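Local atomic coordinates of SusD superfamily protein (Bacteroides fragilis NCTC 9343, PDB entry 3NQP), a protein that probably binds glycans at the outer membrane for uptake, like other SusD-type proteins. Residues G450-W453 with W454-R458; Y211-T214 with S215-T219; R412-G415 with N416-E420. One frame throughout, in Å; residues are numbered along the deposited sequence.

How the interactions relate
Interactions 1 and 2 are buried contacts, and they touch: R457 packs on the W213 ring and R458 on L212, K216 and V217, which joins helix 452-458 to the end of helix 200-216. Their centres lie about 12 Å apart. Interaction 3 is a surface contact about 26 Å from interaction 1 and 34 Å from interaction 2, centre to centre, where helix 399-414 turns toward helix 420-423. The chemistry follows the place. A helix start dense in tryptophan and arginine makes interaction 1, a helix end with an indole and a bridging water makes interaction 2, and backbone bonds of a short 3-10 turn with one aromatic edge make interaction 3.

Interaction 1. Residues G450-W453 with W454-R458; sequences GQRW and WDLRR
W453 and W454, neighbours at the start of helix 452-458, meet indole against indole. W453 CD1 sits over one face of the W454 ring, near its rim and 3.4 Å from W454 CZ3. The two rings meet obliquely, the five-membered ring of W453 inclined at 49° to the six-membered ring of W454. On W453, CG lies anti to the backbone N (chi1 173°), which swings the indole out alongside R457. There the contact is CH-pi: R457 CG stands over the face of the W453 five-membered ring, 4.1 Å from its centroid, and R457 CD comes to 3.6 Å from W453 CZ2. Bends at chi2 and chi3 fold the arginine chain across the indole. The methyl L456 CD2 packs over one face of the R452 guanidinium.

Three i to i+4 backbone hydrogen bonds open the helix. D455 N gives a nearly straight one to Q451 O (2.8 Å, 169° at the hydrogen), followed by L456 N to R452 O (2.9 Å) and R457 N to W453 O (3.1 Å). A water in the plane of the W453 indole accepts from W453 NE1 at 2.9 Å and, weakly, from R457 NH1.

Within 454-458 a salt bridge joins D455 to R458, three residues on. R458 directs NH1 and NH2 end-on at a single oxygen, D455 OD1, with NH2 at 2.9 Å. K442 also pairs with D455 OD1, so two cations probably stabilise the carboxylate, while R458 NH2 has a second acid partner in E391. R452 pairs with D443.

Among its neighbours, the helix packs against helix 431-445, which meets R452, D455 and R458 through L439 and K442, and against helix 200-216, whose W213 touches W454, R457 and R458. R133 adds a cation-pi contact to W454.

Interaction 2. Residues Y211-T214 with S215-T219; sequences YLWT and SKVTT
Y211-T214 and S215-T219 are the last turn of helix 200-216 and the chain that leaves it, V217 being the first residue with non-helical angles. S215 N still bonds Y211 O in the i to i+4 pattern (2.9 Å). W213 O then takes two donors, V217 N at 2.9 Å in line with the carbonyl and K216 N at 3.0 Å from above its plane, so the helix tightens as it ends. In the S215 conformer considered, one of two modelled, OG also reaches Y211 O (2.7 Å), from the opposite face to S215 N; this second grip is tentative.

V217 covers one face of the W213 indole, CG2 over the ring centre and CB 3.9 Å from the five-membered centroid in a CH-pi contact. W213 CG is anti to the backbone N (chi1 180°), which swings the ring outward, its face turned to V217. A water joins W213 NE1 (2.9 Å), V217 O (2.8 Å) and T219 OG1 (2.7 Å), tying the indole to the departing chain. K216 reaches E435 and E391.

The arrangement is a helix C-terminus where an indole packs on the aliphatic residue four positions on, within the largely helical, TPR-related SusD fold.

Interaction 3. Residues R412-G415 with N416-E420; sequences RAYG and NAWDE
The W418 indole meets Y414 at its edge: Y414 CB lies close to the indole plane, 3.9 Å from W418 CE3. The same carbon, CE3, comes to 4.0 Å from Y414 CD1, approaching the phenol ring obliquely, and the two side chains cross at about a right angle. One edge of the indole is thus set against the root of the tyrosine side chain, while the phenol is held by other residues: its ring stacks with Y423 of helix 420-423 and its OH bonds D328. W418 itself folds back on helix 399-414, touching N407, R410 and K411. Its CG is anti to the backbone N (chi1 175°), and this directs the indole back along the helix past Y414.

The backbone turn brings the two rings together. G415 is the first residue to leave helical angles and has a positive phi (64°), and the chain then makes a short 3-10 turn through N416 and A417. A417 N donates to Y414 O at 2.9 Å, in a bent i to i+3 bond. W418 N donates to G415 O at 3.2 Å, reaching it from above the carbonyl plane. Two consecutive turns of this kind reverse the chain so that W418 CA comes within 3.7 Å of Y414 CB. A417 CB, for its part, rests 3.4 Å from Y414 O. D419 follows as the N-cap of helix 420-423: its side chain caps a backbone N just beyond, and its OD1 bonds T421 OG1.

Chemically, the contact combines two backbone bonds with apolar edge packing, and no salt bridge joins the two segments. These hold the turn linking helix 399-414 to helix 420-423, and D328 and Y423 probably help to hold the tyrosine against which the tryptophan leans at the protein surface.

Interaction 1. Residues G450-W453 with W454-R458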
# COMPACT_ATOMS: atom_id res chain seq x y z
N GLY A 450 1.16 -1.30 2.56
CA GLY A 450 -0.05 -1.66 1.81
C GLY A 450 0.13 -2.60 0.62
O GLY A 450 -0.61 -2.50 -0.37
N GLN A 451 1.11 -3.50 0.69
CA GLN A 451 1.35 -4.40 -0.41
C GLN A 451 0.89 -5.87 -0.26
O GLN A 451 0.53 -6.53 -1.27
CB GLN A 451 2.83 -4.40 -0.74
CG GLN A 451 3.41 -3.03 -1.11
CD GLN A 451 2.81 -2.45 -2.35
OE1 GLN A 451 2.88 -3.04 -3.44
NE2 GLN A 451 2.15 -1.30 -2.19
N ARG A 452 0.97 -6.40 0.96
CA ARG A 452 0.92 -7.85 1.09
C ARG A 452 -0.37 -8.50 0.58
O ARG A 452 -0.33 -9.56 -0.07
CB ARG A 452 1.21 -8.34 2.50
CG ARG A 452 1.44 -9.87 2.49
CD ARG A 452 2.05 -10.40 3.79
NE ARG A 452 3.00 -11.45 3.49
CZ ARG A 452 2.79 -12.76 3.53
NH1 ARG A 452 1.66 -13.28 3.99
NH2 ARG A 452 3.78 -13.56 3.17
N TRP A 453 -1.51 -7.88 0.83
CA TRP A 453 -2.77 -8.48 0.35
C TRP A 453 -2.70 -8.56 -1.16
O TRP A 453 -3.07 -9.57 -1.76
CB TRP A 453 -4.02 -7.69 0.79
CG TRP A 453 -5.34 -8.23 0.16
CD1 TRP A 453 -6.18 -7.54 -0.61
CD2 TRP A 453 -5.85 -9.56 0.24
NE1 TRP A 453 -7.22 -8.34 -1.04
CE2 TRP A 453 -7.05 -9.59 -0.51
CE3 TRP A 453 -5.44 -10.72 0.89
CZ2 TRP A 453 -7.80 -10.72 -0.64
CZ3 TRP A 453 -6.20 -11.86 0.76
CH2 TRP A 453 -7.38 -11.84 0.01
N TRP A 454 -2.23 -7.47 -1.79
CA TRP A 454 -2.15 -7.44 -3.26
C TRP A 454 -1.15 -8.50 -3.78
O TRP A 454 -1.44 -9.24 -4.74
CB TRP A 454 -1.83 -6.03 -3.76
CG TRP A 454 -2.82 -4.97 -3.30
CD1 TRP A 454 -2.53 -3.71 -2.86
CD2 TRP A 454 -4.25 -5.06 -3.32
NE1 TRP A 454 -3.70 -3.02 -2.58
CE2 TRP A 454 -4.76 -3.84 -2.86
CE3 TRP A 454 -5.14 -6.06 -3.69
CZ2 TRP A 454 -6.12 -3.60 -2.74
CZ3 TRP A 454 -6.51 -5.82 -3.56
CH2 TRP A 454 -6.97 -4.61 -3.09
N ASP A 455 -0.00 -8.58 -3.13
CA ASP A 455 1.02 -9.58 -3.47
C ASP A 455 0.48 -11.02 -3.41
O ASP A 455 0.81 -11.82 -4.30
CB ASP A 455 2.24 -9.43 -2.55
CG ASP A 455 2.96 -8.10 -2.74
OD1 ASP A 455 2.79 -7.43 -3.77
OD2 ASP A 455 3.71 -7.69 -1.82
N LEU A 456 -0.35 -11.32 -2.39
CA LEU A 456 -0.96 -12.64 -2.23
C LEU A 456 -1.99 -12.93 -3.30
O LEU A 456 -2.11 -14.09 -3.74
CB LEU A 456 -1.61 -12.80 -0.86
CG LEU A 456 -0.62 -12.81 0.31
CD1 LEU A 456 -1.45 -12.61 1.63
CD2 LEU A 456 0.21 -14.12 0.37
N ARG A 457 -2.73 -11.92 -3.72
CA ARG A 457 -3.69 -12.09 -4.83
C ARG A 457 -2.97 -12.33 -6.17
O ARG A 457 -3.45 -13.08 -7.00
CB ARG A 457 -4.57 -10.83 -5.01
CG ARG A 457 -5.62 -10.61 -3.93
CD ARG A 457 -6.89 -11.39 -4.08
NE ARG A 457 -7.43 -11.43 -5.46
CZ ARG A 457 -8.09 -10.46 -6.07
NH1 ARG A 457 -8.32 -9.33 -5.47
NH2 ARG A 457 -8.52 -10.64 -7.30
N ARG A 458 -1.82 -11.69 -6.34
CA ARG A 458 -1.22 -11.52 -7.65
C ARG A 458 -0.12 -12.51 -7.94
O ARG A 458 -0.08 -13.07 -9.03
CB ARG A 458 -0.66 -10.10 -7.78
CG ARG A 458 -0.23 -9.65 -9.19
CD ARG A 458 0.58 -8.35 -9.15
NE ARG A 458 1.78 -8.51 -8.35
CZ ARG A 458 1.96 -8.06 -7.10
NH1 ARG A 458 1.04 -7.33 -6.44
NH2 ARG A 458 3.08 -8.38 -6.48
O HOH W 1 -9.49 -8.17 -2.76

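Interaction 2. Residues Y211-T214 with S215-T219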
# COMPACT_ATOMS: atom_id res chain seq x y z
N TYR A 211 -0.87 -2.97 -15.23
CA TYR A 211 -0.51 -3.92 -16.29
C TYR A 211 0.19 -5.21 -15.78
O TYR A 211 -0.07 -6.31 -16.30
CB TYR A 211 0.28 -3.22 -17.42
CG TYR A 211 -0.62 -2.41 -18.33
CD1 TYR A 211 -0.98 -1.11 -17.98
CD2 TYR A 211 -1.11 -2.94 -19.48
CE1 TYR A 211 -1.78 -0.37 -18.76
CE2 TYR A 211 -1.97 -2.20 -20.31
CZ TYR A 211 -2.30 -0.92 -19.94
OH TYR A 211 -3.13 -0.17 -20.71
N LEU A 212 0.99 -5.14 -14.73
CA LEU A 212 1.45 -6.37 -14.13
C LEU A 212 0.29 -7.21 -13.59
O LEU A 212 0.23 -8.42 -13.79
CB LEU A 212 2.42 -6.13 -12.95
CG LEU A 212 2.94 -7.43 -12.34
CD1 LEU A 212 3.68 -8.38 -13.33
CD2 LEU A 212 3.86 -7.03 -11.14
N TRP A 213 -0.59 -6.56 -12.85
CA TRP A 213 -1.77 -7.23 -12.30
C TRP A 213 -2.57 -7.92 -13.42
O TRP A 213 -2.82 -9.12 -13.33
CB TRP A 213 -2.65 -6.24 -11.54
CG TRP A 213 -3.84 -6.85 -10.98
CD1 TRP A 213 -4.97 -7.27 -11.70
CD2 TRP A 213 -4.08 -7.22 -9.61
NE1 TRP A 213 -5.88 -7.83 -10.83
CE2 TRP A 213 -5.36 -7.82 -9.56
CE3 TRP A 213 -3.35 -7.09 -8.41
CZ2 TRP A 213 -5.92 -8.28 -8.37
CZ3 TRP A 213 -3.92 -7.54 -7.23
CH2 TRP A 213 -5.20 -8.12 -7.22
N THR A 214 -2.92 -7.19 -14.48
CA THR A 214 -3.76 -7.81 -15.53
C THR A 214 -2.98 -8.87 -16.32
O THR A 214 -3.60 -9.76 -16.90
CB THR A 214 -4.43 -6.78 -16.44
OG1 THR A 214 -3.44 -5.96 -17.05
CG2 THR A 214 -5.38 -5.87 -15.60
N SER A 215 -1.64 -8.79 -16.32
CA SER A 215 -0.83 -9.84 -16.90
C SER A 215 -1.04 -11.22 -16.23
O SER A 215 -0.99 -12.25 -16.90
CB SER A 215 0.66 -9.50 -16.81
OG SER A 215 1.02 -8.36 -17.58
N LYS A 216 -1.29 -11.20 -14.92
CA LYS A 216 -1.26 -12.38 -14.10
C LYS A 216 -2.57 -12.85 -13.47
O LYS A 216 -2.71 -14.03 -13.14
CB LYS A 216 -0.21 -12.18 -12.99
CG LYS A 216 1.20 -12.19 -13.55
CD LYS A 216 2.27 -11.94 -12.43
CE LYS A 216 2.41 -13.10 -11.48
NZ LYS A 216 3.75 -12.94 -10.76
N VAL A 217 -3.51 -11.94 -13.30
CA VAL A 217 -4.75 -12.20 -12.54
C VAL A 217 -5.98 -12.09 -13.44
O VAL A 217 -6.18 -11.09 -14.09
CB VAL A 217 -4.91 -11.21 -11.36
CG1 VAL A 217 -6.08 -11.62 -10.42
CG2 VAL A 217 -3.61 -11.16 -10.56
N THR A 218 -6.78 -13.14 -13.43
CA THR A 218 -8.14 -13.15 -13.99
C THR A 218 -9.14 -12.73 -12.92
O THR A 218 -9.17 -13.30 -11.81
CB THR A 218 -8.50 -14.55 -14.53
OG1 THR A 218 -7.65 -14.86 -15.65
CG2 THR A 218 -9.95 -14.61 -14.97
N THR A 219 -9.92 -11.70 -13.20
CA THR A 219 -11.09 -11.36 -12.37
C THR A 219 -12.32 -11.36 -13.25
O THR A 219 -12.38 -10.60 -14.21
CB THR A 219 -10.92 -9.98 -11.68
OG1 THR A 219 -9.68 -9.98 -10.99
CG2 THR A 219 -12.07 -9.70 -10.64
O HOH W 2 -7.71 -9.19 -12.65

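Interaction 3. Residues R412-G415 with N416-E420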
# COMPACT_ATOMS: atom_id res chain seq x y z
N ARG A 412 20.93 -2.40 0.37
CA ARG A 412 20.57 -1.18 1.11
C ARG A 412 20.15 -1.50 2.55
O ARG A 412 20.55 -0.82 3.46
CB ARG A 412 19.47 -0.40 0.39
CG ARG A 412 19.30 1.03 0.91
CD ARG A 412 18.33 1.11 2.10
NE ARG A 412 16.94 0.89 1.69
CZ ARG A 412 16.14 1.83 1.16
NH1 ARG A 412 16.58 3.06 0.98
NH2 ARG A 412 14.88 1.53 0.81
N ALA A 413 19.33 -2.54 2.72
CA ALA A 413 18.82 -2.94 4.03
C ALA A 413 19.93 -3.24 5.03
O ALA A 413 19.85 -2.82 6.20
CB ALA A 413 17.90 -4.17 3.90
N TYR A 414 20.94 -3.99 4.59
CA TYR A 414 21.97 -4.46 5.52
C TYR A 414 23.04 -3.41 5.84
O TYR A 414 23.76 -3.56 6.82
CB TYR A 414 22.60 -5.76 5.04
CG TYR A 414 21.67 -6.95 5.24
CD1 TYR A 414 20.71 -7.27 4.29
CD2 TYR A 414 21.75 -7.73 6.38
CE1 TYR A 414 19.86 -8.35 4.46
CE2 TYR A 414 20.89 -8.80 6.56
CZ TYR A 414 19.95 -9.11 5.60
OH TYR A 414 19.10 -10.17 5.83
N GLY A 415 23.14 -2.37 5.02
CA GLY A 415 23.96 -1.19 5.31
C GLY A 415 25.41 -1.58 5.37
O GLY A 415 25.87 -2.32 4.51
N ASN A 416 26.10 -1.16 6.43
CA ASN A 416 27.51 -1.48 6.61
C ASN A 416 27.71 -2.94 6.98
O ASN A 416 28.84 -3.41 6.96
CB ASN A 416 28.14 -0.63 7.76
CG ASN A 416 28.18 0.84 7.44
OD1 ASN A 416 28.31 1.23 6.28
ND2 ASN A 416 28.08 1.66 8.47
N ALA A 417 26.64 -3.64 7.36
CA ALA A 417 26.74 -5.08 7.64
C ALA A 417 26.55 -5.97 6.38
O ALA A 417 26.60 -7.19 6.46
CB ALA A 417 25.73 -5.47 8.75
N TRP A 418 26.36 -5.37 5.21
CA TRP A 418 26.14 -6.17 4.01
C TRP A 418 27.30 -7.09 3.71
O TRP A 418 28.44 -6.65 3.69
CB TRP A 418 25.97 -5.26 2.82
CG TRP A 418 25.84 -5.91 1.48
CD1 TRP A 418 26.68 -5.73 0.40
CD2 TRP A 418 24.81 -6.80 1.02
NE1 TRP A 418 26.24 -6.43 -0.67
CE2 TRP A 418 25.09 -7.09 -0.33
CE3 TRP A 418 23.65 -7.35 1.60
CZ2 TRP A 418 24.27 -7.93 -1.10
CZ3 TRP A 418 22.85 -8.18 0.84
CH2 TRP A 418 23.16 -8.45 -0.51
N ASP A 419 27.00 -8.35 3.47
CA ASP A 419 27.99 -9.37 3.26
C ASP A 419 27.35 -10.36 2.33
O ASP A 419 26.41 -11.06 2.73
CB ASP A 419 28.31 -10.05 4.59
CG ASP A 419 29.31 -11.21 4.47
OD1 ASP A 419 29.54 -11.70 3.33
OD2 ASP A 419 29.86 -11.61 5.54
N GLU A 420 27.83 -10.42 1.09
CA GLU A 420 27.15 -11.21 0.04
C GLU A 420 27.03 -12.68 0.40
O GLU A 420 26.02 -13.29 0.10
CB GLU A 420 27.83 -11.05 -1.31
CG GLU A 420 27.72 -9.63 -1.89
CD GLU A 420 28.56 -9.43 -3.15
OE1 GLU A 420 28.59 -10.33 -4.01
OE2 GLU A 420 29.21 -8.37 -3.27